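Local coordinates for protein chloroplastic group IIB intron splicing facilitator CRS2, chloroplastic (Zea mays, PDB 1RYB) that is required for the splicing of group IIB introns in chloroplasts, acting in complexes with CAF1 or CAF2, and lacks peptidyl-tRNA hydrolase activity despite its membership of that family, at residues Thr55-Lys59 and Ser60-Ile64. Sequence-based numbering, arbitrary orientation. Where two conformers were deposited one is given.
Sequences TIQSK and SLLGI
A local antiparallel contact, in which Thr-55 pairs with Leu-62 and Gln-57 with Ser-60, lies at one margin of the central mixed sheet, where strand 55-57 is the outermost strand. The backbones of Thr-55 and Leu-62 exchange two hydrogen bonds, Thr-55 N to Leu-62 O and Leu-62 N to Thr-55 O, each 2.8 Å. Gln-57 and Ser-60 form the second hydrogen-bonded pair, with Gln-57 N 3.1 Å from Ser-60 O; the return bond from Ser-60 N meets Gln-57 O from above its carbonyl plane. This pair closes a tight β-hairpin through a two-residue type I' turn, a classic hairpin connection in which Ser-58 and Lys-59 both adopt left-handed backbone angles. Ser-60 OG, turned back beside its own backbone N (chi1 -60°), donates to Ser-58 O at 3.0 Å, approaching from above that carbonyl plane, and so adds a side-chain bond across the turn. On the face shared by Thr-55, Gln-57, Ser-60 and Leu-62, where helix 84-94 packs against Gln-57 and Ser-60, Leu-62 splits its methyls between two neighbours: CD1 lies 3.8 Å from Thr-55 CB, while CD2 sits 4.0 Å from Gln-57 CB and also touches OE1, which is hydrogen-bonded to Tyr-95. With an alanine here, both methyl contacts would be lost, which would probably open a gap beside Thr-55 and leave the Gln-57 chain less firmly seated. Across the other face, Ile-56 CG1 meets Leu-61 CD2 at 4.0 Å in the non-hydrogen-bonded pair.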
loop_
_atom_site.group_PDB
_atom_site.type_symbol
_atom_site.label_atom_id
_atom_site.label_comp_id
_atom_site.label_asym_id
_atom_site.label_seq_id
_atom_site.Cartn_x
_atom_site.Cartn_y
_atom_site.Cartn_z
ATOM N N THR A 55 -6.511 2.801 15.794
ATOM C CA THR A 55 -6.493 1.579 16.548
ATOM C C THR A 55 -5.119 1.042 16.472
ATOM O O THR A 55 -4.526 1.009 15.385
ATOM C CB THR A 55 -7.470 0.578 15.968
ATOM O OG1 THR A 55 -8.744 1.132 16.164
ATOM C CG2 THR A 55 -7.362 -0.715 16.747
ATOM N N ILE A 56 -4.568 0.673 17.643
ATOM C CA ILE A 56 -3.261 0.057 17.722
ATOM C C ILE A 56 -3.441 -1.436 17.884
ATOM O O ILE A 56 -4.047 -1.860 18.854
ATOM C CB ILE A 56 -2.439 0.632 18.883
ATOM C CG1 ILE A 56 -1.963 2.064 18.429
ATOM C CG2 ILE A 56 -1.236 -0.329 19.131
ATOM C CD1 ILE A 56 -1.203 2.880 19.484
ATOM N N GLN A 57 -2.929 -2.259 16.944
ATOM C CA GLN A 57 -3.113 -3.693 17.018
ATOM C C GLN A 57 -2.147 -4.366 16.093
ATOM O O GLN A 57 -1.859 -3.826 15.014
ATOM C CB GLN A 57 -4.561 -4.007 16.551
ATOM C CG GLN A 57 -5.022 -5.505 16.677
ATOM C CD GLN A 57 -6.363 -5.814 16.025
ATOM O OE1 GLN A 57 -7.056 -4.948 15.504
ATOM N NE2 GLN A 57 -6.759 -7.068 16.105
ATOM N N SER A 58 -1.626 -5.511 16.504
ATOM C CA SER A 58 -0.736 -6.311 15.618
ATOM C C SER A 58 0.368 -5.489 14.897
ATOM O O SER A 58 0.504 -5.524 13.658
ATOM C CB SER A 58 -1.581 -7.010 14.529
ATOM O OG SER A 58 -0.761 -7.954 13.829
ATOM N N LYS A 59 1.119 -4.720 15.682
ATOM C CA LYS A 59 2.246 -3.888 15.188
ATOM C C LYS A 59 1.817 -2.890 14.181
ATOM O O LYS A 59 2.655 -2.463 13.404
ATOM C CB LYS A 59 3.231 -4.801 14.458
ATOM C CG LYS A 59 3.800 -5.948 15.311
ATOM C CD LYS A 59 4.850 -6.775 14.550
ATOM C CE LYS A 59 5.836 -7.467 15.471
ATOM N NZ LYS A 59 5.120 -8.390 16.362
ATOM N N SER A 60 0.547 -2.431 14.226
ATOM C CA SER A 60 0.079 -1.493 13.221
ATOM C C SER A 60 -0.766 -0.406 13.817
ATOM O O SER A 60 -1.249 -0.526 14.926
ATOM C CB SER A 60 -0.881 -2.253 12.268
ATOM O OG SER A 60 -0.160 -3.340 11.642
ATOM N N LEU A 61 -1.005 0.564 13.008
ATOM C CA LEU A 61 -2.046 1.566 13.182
ATOM C C LEU A 61 -3.123 1.128 12.196
ATOM O O LEU A 61 -2.814 0.779 11.045
ATOM C CB LEU A 61 -1.604 2.989 12.751
ATOM C CG LEU A 61 -0.989 3.753 13.861
ATOM C CD1 LEU A 61 -0.469 5.082 13.284
ATOM C CD2 LEU A 61 -2.076 3.958 14.937
ATOM N N LEU A 62 -4.397 1.110 12.621
ATOM C CA LEU A 62 -5.398 0.775 11.649
ATOM C C LEU A 62 -6.657 1.503 11.972
ATOM O O LEU A 62 -6.811 2.018 13.095
ATOM C CB LEU A 62 -5.645 -0.741 11.505
ATOM C CG LEU A 62 -6.153 -1.427 12.763
ATOM C CD1 LEU A 62 -7.711 -1.503 12.799
ATOM C CD2 LEU A 62 -5.609 -2.852 12.887
ATOM N N GLY A 63 -7.584 1.452 11.025
ATOM C CA GLY A 63 -8.958 2.012 11.185
ATOM C C GLY A 63 -9.951 1.069 10.535
ATOM O O GLY A 63 -9.657 0.422 9.518
ATOM N N ILE A 64 -11.127 1.064 11.075
ATOM C CA ILE A 64 -12.151 0.196 10.568
ATOM C C ILE A 64 -13.316 1.019 10.042
ATOM O O ILE A 64 -13.756 2.013 10.662
ATOM C CB ILE A 64 -12.576 -0.629 11.736
ATOM C CG1 ILE A 64 -11.519 -1.725 12.069
ATOM C CG2 ILE A 64 -13.944 -1.220 11.486
ATOM C CD1 ILE A 64 -11.609 -2.268 13.511
#